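Local coordinates for protein O-phospho-L-seryl-tRNA:Cys-tRNA synthase (Methanocaldococcus jannaschii DSM 2661, PDB 5X6B) that probably converts O-phosphoseryl-tRNA(Cys) to cysteinyl-tRNA(Cys) using a covalently held pyridoxal phosphate cofactor, at residues Gly65-Glu70 with Ala258-Cys263; Lys101-Asp106 with Thr302-Phe307. All blocks are in the same frame, centred on the assembly; numbering follows the deposited sequence.

Contact 1: Gly65-Glu70 with Ala258-Cys263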
ATOM      1  N   GLY B  65      -0.394  -6.515  11.211  1.00 42.86           N
ATOM      2  CA  GLY B  65      -0.493  -5.966   9.872  1.00 57.00           C
ATOM      3  C   GLY B  65      -1.878  -5.457   9.520  1.00 57.88           C
ATOM      4  O   GLY B  65      -2.187  -5.231   8.350  1.00 59.08           O
ATOM      5  N   ILE B  66      -2.719  -5.280  10.533  1.00 57.02           N
ATOM      6  CA  ILE B  66      -4.057  -4.748  10.317  1.00 52.54           C
ATOM      7  C   ILE B  66      -3.963  -3.258  10.009  1.00 52.78           C
ATOM      8  O   ILE B  66      -3.284  -2.512  10.716  1.00 53.96           O
ATOM      9  CB  ILE B  66      -4.961  -4.982  11.540  1.00 47.16           C
ATOM     10  CG1 ILE B  66      -5.052  -6.476  11.856  1.00 39.47           C
ATOM     11  CG2 ILE B  66      -6.339  -4.401  11.304  1.00 42.17           C
ATOM     12  CD1 ILE B  66      -5.667  -7.292  10.743  1.00 50.95           C
ATOM     13  N   LEU B  67      -4.627  -2.823   8.944  1.00 55.18           N
ATOM     14  CA  LEU B  67      -4.528  -1.430   8.529  1.00 48.39           C
ATOM     15  C   LEU B  67      -5.448  -0.527   9.335  1.00 51.53           C
ATOM     16  O   LEU B  67      -6.632  -0.813   9.490  1.00 47.30           O
ATOM     17  CB  LEU B  67      -4.836  -1.283   7.039  1.00 61.03           C
ATOM     18  CG  LEU B  67      -3.609  -1.189   6.129  1.00 63.02           C
ATOM     19  CD1 LEU B  67      -2.850  -2.509   6.108  1.00 57.63           C
ATOM     20  CD2 LEU B  67      -4.009  -0.758   4.724  1.00 58.77           C
ATOM     21  N   PRO B  68      -4.887   0.566   9.867  1.00 48.53           N
ATOM     22  CA  PRO B  68      -5.658   1.620  10.525  1.00 45.28           C
ATOM     23  C   PRO B  68      -6.327   2.507   9.476  1.00 56.80           C
ATOM     24  O   PRO B  68      -5.868   2.536   8.332  1.00 62.67           O
ATOM     25  CB  PRO B  68      -4.598   2.385  11.316  1.00 43.29           C
ATOM     26  CG  PRO B  68      -3.353   2.215  10.504  1.00 52.59           C
ATOM     27  CD  PRO B  68      -3.439   0.840   9.891  1.00 46.56           C
ATOM     28  N   LYS B  69      -7.384   3.217   9.859  1.00 58.29           N
ATOM     29  CA  LYS B  69      -8.189   3.974   8.904  1.00 56.86           C
ATOM     30  C   LYS B  69      -7.376   5.029   8.154  1.00 51.76           C
ATOM     31  O   LYS B  69      -7.677   5.334   7.001  1.00 53.22           O
ATOM     32  CB  LYS B  69      -9.378   4.632   9.612  1.00 48.02           C
ATOM     33  CG  LYS B  69      -9.013   5.544  10.767  1.00 44.73           C
ATOM     34  CD  LYS B  69     -10.255   6.198  11.352  1.00 63.39           C
ATOM     35  CE  LYS B  69      -9.914   7.118  12.511  1.00 55.85           C
ATOM     36  NZ  LYS B  69      -9.266   6.368  13.618  1.00 73.61           N
ATOM     37  N   GLU B  70      -6.348   5.573   8.800  1.00 59.77           N
ATOM     38  CA  GLU B  70      -5.463   6.543   8.156  1.00 52.45           C
ATOM     39  C   GLU B  70      -4.818   5.940   6.914  1.00 61.70           C
ATOM     40  O   GLU B  70      -4.675   6.604   5.887  1.00 65.74           O
ATOM     41  CB  GLU B  70      -4.373   7.021   9.122  1.00 44.38           C
ATOM     42  CG  GLU B  70      -4.888   7.680  10.394  1.00 70.96           C
ATOM     43  CD  GLU B  70      -5.186   6.681  11.497  1.00 67.06           C
ATOM     44  OE1 GLU B  70      -5.131   5.465  11.231  1.00 70.30           O
ATOM     45  OE2 GLU B  70      -5.477   7.115  12.632  1.00 97.51           O
ATOM     46  N   ALA B 258       1.737  -2.540  10.644  1.00 41.20           N
ATOM     47  CA  ALA B 258       0.400  -2.178  10.175  1.00 54.36           C
ATOM     48  C   ALA B 258       0.371  -1.690   8.726  1.00 55.51           C
ATOM     49  O   ALA B 258      -0.341  -0.737   8.403  1.00 49.31           O
ATOM     50  CB  ALA B 258      -0.194  -1.117  11.088  1.00 36.96           C
ATOM     51  N   ALA B 259       1.146  -2.338   7.859  1.00 50.67           N
ATOM     52  CA  ALA B 259       1.202  -1.952   6.451  1.00 47.34           C
ATOM     53  C   ALA B 259       0.782  -3.103   5.549  1.00 48.22           C
ATOM     54  O   ALA B 259       0.667  -4.244   5.996  1.00 48.90           O
ATOM     55  CB  ALA B 259       2.599  -1.475   6.085  1.00 42.46           C
ATOM     56  N   SER B 260       0.544  -2.799   4.278  1.00 55.63           N
ATOM     57  CA  SER B 260       0.194  -3.832   3.310  1.00 56.59           C
ATOM     58  C   SER B 260       1.445  -4.543   2.820  1.00 44.71           C
ATOM     59  O   SER B 260       2.504  -3.931   2.696  1.00 56.54           O
ATOM     60  CB  SER B 260      -0.558  -3.234   2.119  1.00 59.43           C
ATOM     61  OG  SER B 260      -1.719  -2.543   2.544  1.00 86.97           O
ATOM     62  N   ALA B 261       1.320  -5.834   2.543  1.00 48.67           N
ATOM     63  CA  ALA B 261       2.421  -6.596   1.965  1.00 56.43           C
ATOM     64  C   ALA B 261       2.574  -6.273   0.479  1.00 54.73           C
ATOM     65  O   ALA B 261       1.592  -5.975  -0.196  1.00 60.68           O
ATOM     66  CB  ALA B 261       2.198  -8.092   2.168  1.00 52.94           C
ATOM     67  N   PRO B 262       3.811  -6.324  -0.034  1.00 64.05           N
ATOM     68  CA  PRO B 262       5.028  -6.568   0.737  1.00 54.03           C
ATOM     69  C   PRO B 262       5.862  -5.307   0.936  1.00 54.21           C
ATOM     70  O   PRO B 262       6.209  -4.628  -0.032  1.00 55.34           O
ATOM     71  CB  PRO B 262       5.767  -7.584  -0.126  1.00 60.91           C
ATOM     72  CG  PRO B 262       5.397  -7.194  -1.533  1.00 47.86           C
ATOM     73  CD  PRO B 262       4.046  -6.503  -1.478  1.00 67.27           C
ATOM     74  N   CYS B 263       6.167  -4.990   2.189  1.00 59.97           N
ATOM     75  CA  CYS B 263       7.093  -3.905   2.482  1.00 48.94           C
ATOM     76  C   CYS B 263       7.858  -4.198   3.766  1.00 54.82           C
ATOM     77  O   CYS B 263       7.508  -5.106   4.522  1.00 51.82           O
ATOM     78  CB  CYS B 263       6.365  -2.565   2.591  1.00 54.18           C
ATOM     79  SG  CYS B 263       5.426  -2.320   4.109  1.00 61.52           S
TER

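Contact 2: Lys101-Asp106 with Thr302-Phe307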
ATOM      1  N   LYS B 101      11.874  10.482   1.718  1.00 82.52           N
ATOM      2  CA  LYS B 101      13.132  10.906   2.312  1.00 88.95           C
ATOM      3  C   LYS B 101      12.949  11.193   3.803  1.00 77.80           C
ATOM      4  O   LYS B 101      13.688  10.676   4.640  1.00 83.59           O
ATOM      5  CB  LYS B 101      13.672  12.142   1.591  1.00 89.85           C
ATOM      6  CG  LYS B 101      14.939  12.710   2.194  1.00 98.25           C
ATOM      7  CD  LYS B 101      15.151  14.139   1.743  1.00104.27           C
ATOM      8  CE  LYS B 101      16.613  14.515   1.776  1.00119.34           C
ATOM      9  NZ  LYS B 101      16.931  15.600   0.797  1.00111.68           N
ATOM     10  N   ASP B 102      11.954  12.010   4.126  1.00 75.43           N
ATOM     11  CA  ASP B 102      11.683  12.372   5.511  1.00 89.25           C
ATOM     12  C   ASP B 102      11.277  11.152   6.331  1.00 74.84           C
ATOM     13  O   ASP B 102      11.648  11.024   7.496  1.00 73.79           O
ATOM     14  CB  ASP B 102      10.594  13.443   5.574  1.00 91.07           C
ATOM     15  CG  ASP B 102      11.090  14.794   5.106  1.00 97.93           C
ATOM     16  OD1 ASP B 102      12.324  14.962   5.002  1.00102.46           O
ATOM     17  OD2 ASP B 102      10.255  15.677   4.824  1.00 95.95           O
ATOM     18  N   PHE B 103      10.518  10.253   5.714  1.00 65.93           N
ATOM     19  CA  PHE B 103      10.085   9.039   6.390  1.00 71.17           C
ATOM     20  C   PHE B 103      11.272   8.136   6.716  1.00 72.97           C
ATOM     21  O   PHE B 103      11.333   7.534   7.790  1.00 61.23           O
ATOM     22  CB  PHE B 103       9.066   8.283   5.538  1.00 59.07           C
ATOM     23  CG  PHE B 103       8.760   6.906   6.043  1.00 60.67           C
ATOM     24  CD1 PHE B 103       8.027   6.728   7.203  1.00 63.97           C
ATOM     25  CD2 PHE B 103       9.210   5.791   5.361  1.00 61.33           C
ATOM     26  CE1 PHE B 103       7.749   5.458   7.672  1.00 71.26           C
ATOM     27  CE2 PHE B 103       8.933   4.519   5.823  1.00 60.06           C
ATOM     28  CZ  PHE B 103       8.202   4.352   6.979  1.00 61.75           C
ATOM     29  N   LEU B 104      12.216   8.051   5.785  1.00 69.74           N
ATOM     30  CA  LEU B 104      13.374   7.189   5.965  1.00 66.39           C
ATOM     31  C   LEU B 104      14.290   7.692   7.071  1.00 70.14           C
ATOM     32  O   LEU B 104      14.916   6.900   7.775  1.00 74.28           O
ATOM     33  CB  LEU B 104      14.148   7.053   4.656  1.00 63.66           C
ATOM     34  CG  LEU B 104      13.513   6.058   3.690  1.00 59.51           C
ATOM     35  CD1 LEU B 104      14.331   5.939   2.414  1.00 64.92           C
ATOM     36  CD2 LEU B 104      13.363   4.708   4.371  1.00 58.92           C
ATOM     37  N   GLU B 105      14.370   9.008   7.232  1.00 55.06           N
ATOM     38  CA  GLU B 105      15.155   9.554   8.327  1.00 64.22           C
ATOM     39  C   GLU B 105      14.392   9.403   9.649  1.00 76.39           C
ATOM     40  O   GLU B 105      14.998   9.135  10.687  1.00 82.66           O
ATOM     41  CB  GLU B 105      15.524  11.016   8.058  1.00 64.32           C
ATOM     42  CG  GLU B 105      14.560  12.047   8.619  1.00 94.19           C
ATOM     43  CD  GLU B 105      14.812  13.435   8.071  1.00109.55           C
ATOM     44  OE1 GLU B 105      15.755  13.591   7.266  1.00 96.18           O
ATOM     45  OE2 GLU B 105      14.077  14.370   8.457  1.00130.15           O
ATOM     46  N   ASP B 106      13.069   9.545   9.610  1.00 69.51           N
ATOM     47  CA  ASP B 106      12.262   9.399  10.819  1.00 74.90           C
ATOM     48  C   ASP B 106      12.239   7.949  11.289  1.00 72.29           C
ATOM     49  O   ASP B 106      12.270   7.677  12.491  1.00 75.97           O
ATOM     50  CB  ASP B 106      10.835   9.903  10.591  1.00 62.74           C
ATOM     51  CG  ASP B 106      10.771  11.407  10.412  1.00 75.30           C
ATOM     52  OD1 ASP B 106      11.744  12.091  10.794  1.00 87.45           O
ATOM     53  OD2 ASP B 106       9.750  11.908   9.895  1.00 98.92           O
ATOM     54  N   THR B 302       1.112   2.879   2.718  1.00 41.57           N
ATOM     55  CA  THR B 302       0.448   2.433   3.933  1.00 44.60           C
ATOM     56  C   THR B 302       1.413   2.492   5.115  1.00 54.06           C
ATOM     57  O   THR B 302       1.012   2.820   6.231  1.00 51.32           O
ATOM     58  CB  THR B 302      -0.112   1.007   3.795  1.00 50.97           C
ATOM     59  OG1 THR B 302       0.958   0.079   3.572  1.00 56.32           O
ATOM     60  CG2 THR B 302      -1.094   0.936   2.642  1.00 50.03           C
ATOM     61  N   LEU B 303       2.686   2.192   4.860  1.00 57.42           N
ATOM     62  CA  LEU B 303       3.707   2.207   5.906  1.00 50.65           C
ATOM     63  C   LEU B 303       3.899   3.617   6.464  1.00 52.48           C
ATOM     64  O   LEU B 303       3.994   3.807   7.679  1.00 56.92           O
ATOM     65  CB  LEU B 303       5.033   1.662   5.369  1.00 62.23           C
ATOM     66  CG  LEU B 303       6.173   1.426   6.364  1.00 62.87           C
ATOM     67  CD1 LEU B 303       5.771   0.425   7.437  1.00 56.22           C
ATOM     68  CD2 LEU B 303       7.424   0.948   5.641  1.00 63.99           C
ATOM     69  N   MET B 304       3.950   4.604   5.575  1.00 49.98           N
ATOM     70  CA  MET B 304       4.036   6.003   5.988  1.00 58.11           C
ATOM     71  C   MET B 304       2.748   6.469   6.675  1.00 56.98           C
ATOM     72  O   MET B 304       2.782   7.283   7.598  1.00 54.14           O
ATOM     73  CB  MET B 304       4.333   6.905   4.788  1.00 61.81           C
ATOM     74  CG  MET B 304       5.742   6.763   4.224  1.00 69.18           C
ATOM     75  SD  MET B 304       6.075   7.944   2.893  1.00 73.19           S
ATOM     76  CE  MET B 304       5.064   7.271   1.579  1.00 69.29           C
ATOM     77  N   ALA B 305       1.614   5.949   6.220  1.00 47.24           N
ATOM     78  CA  ALA B 305       0.321   6.341   6.775  1.00 63.27           C
ATOM     79  C   ALA B 305       0.074   5.723   8.154  1.00 54.80           C
ATOM     80  O   ALA B 305      -0.447   6.380   9.051  1.00 57.13           O
ATOM     81  CB  ALA B 305      -0.793   5.961   5.820  1.00 50.77           C
ATOM     82  N   SER B 306       0.453   4.459   8.318  1.00 51.83           N
ATOM     83  CA  SER B 306       0.290   3.773   9.594  1.00 49.09           C
ATOM     84  C   SER B 306       1.361   4.163  10.605  1.00 52.16           C
ATOM     85  O   SER B 306       1.302   3.756  11.765  1.00 58.02           O
ATOM     86  CB  SER B 306       0.318   2.260   9.397  1.00 43.70           C
ATOM     87  OG  SER B 306      -0.722   1.844   8.537  1.00 57.51           O
ATOM     88  N   PHE B 307       2.335   4.951  10.168  1.00 45.56           N
ATOM     89  CA  PHE B 307       3.499   5.233  10.998  1.00 60.49           C
ATOM     90  C   PHE B 307       3.158   5.946  12.318  1.00 59.99           C
ATOM     91  O   PHE B 307       3.627   5.517  13.373  1.00 66.69           O
ATOM     92  CB  PHE B 307       4.537   6.035  10.203  1.00 60.71           C
ATOM     93  CG  PHE B 307       5.808   6.291  10.958  1.00 49.31           C
ATOM     94  CD1 PHE B 307       6.580   5.235  11.413  1.00 71.63           C
ATOM     95  CD2 PHE B 307       6.240   7.582  11.200  1.00 65.43           C
ATOM     96  CE1 PHE B 307       7.751   5.463  12.113  1.00 61.73           C
ATOM     97  CE2 PHE B 307       7.413   7.818  11.893  1.00 71.56           C
ATOM     98  CZ  PHE B 307       8.169   6.758  12.350  1.00 62.30           C
TER

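Contact 1: Gly65-Glu70 with Ala258-Cys263
A258 and G65 lie backbone against backbone, their CA atoms 3.9 Å apart, where the turn after the active-site lysine meets the approach to helix 69-77. The touching backbones, G65 to P68 and A258 to S260, run at 104° to each other, so they cross rather than pair as strands. The polar bonding of this crossing comes from its surroundings: A258 makes a backbone hydrogen bond with G64, and S260 N is bonded to the hydroxyl of T302 on helix 298-305.

Van der Waals packing makes up the contact itself. The methyl of A258 meets I66 O at 3.4 Å and, in an apolar pair, the ring carbon CD of P68 at 4.0 Å. L67 reaches in with the end of its side chain: CD1 lies 3.7 Å from A259 C, and CD2 lies 3.6 Å from S260 OG.

K255, three residues before A258, carries pyridoxal phosphate as a Schiff base, as in fold type I enzymes of this cofactor, and the loop 258-263 leads from it into strand 264-268 of the large mixed sheet. P68 is the N-cap residue of helix 69-77.

The second subunit meets L67 and S260 as well. L67 N is hydrogen-bonded to D80 OD1 of that subunit, and S260 OG, turned beside its own backbone N (chi1 -57°), makes a weak hydrogen bond to W79 O of the same neighbouring subunit.

Contact 2: Lys101-Asp106 with Thr302-Phe307
F103 projects from helix 100-111 toward helix 298-305 and the residues that follow it, in a buried helix-to-helix packing where its ring is the common partner of L303, M304 and F307. With CG anti to the backbone N (chi1 169°), the ring reaches toward the facing helix; the nearest CA atoms, those of F103 and M304, are 6.8 Å apart.

M304 covers one face: its CG stands 3.8 Å from the ring centroid, a CH-pi contact displaced toward the CG side of the ring. The sulfur SD lies farther out and oblique to the ring, completing a Met-aromatic contact.

F307 takes the edge. The two rings form a T-shaped pair with planes at 88° and centroids 5.4 Å apart, F103 CE1 pointing at the face of F307 near its rim. L303 lies across the far end of F103 at about a right angle, its CG 3.6 Å from F103 CZ.

Y44 of the second subunit packs on F103, stacks edge-to-face with F307, and gives D106 OD2 a hydrogen-bonding partner in its OH. One turn on from F103, D106 CB touches F307 CE2 at 4.2 Å.

The centres of contacts 1 and 2 are 12 Å apart, on the same side of the chain's centre. Their segments alternate along the chain, 65-70, 101-106, 258-263 and 302-307, and helices 69-77 and 100-111 are consecutive. Segment 302-307 joins the two contacts: S306 OG is probably hydrogen-bonded to A258 O at 2.6 Å. Helix 298-305 meets the loop after the cofactor lysine through T302 and helix 100-111 through L303 and M304. Both contacts also touch the second subunit, so their helix and loop packing runs on into the subunit interface; contact 1 alone includes the loop after the cofactor lysine.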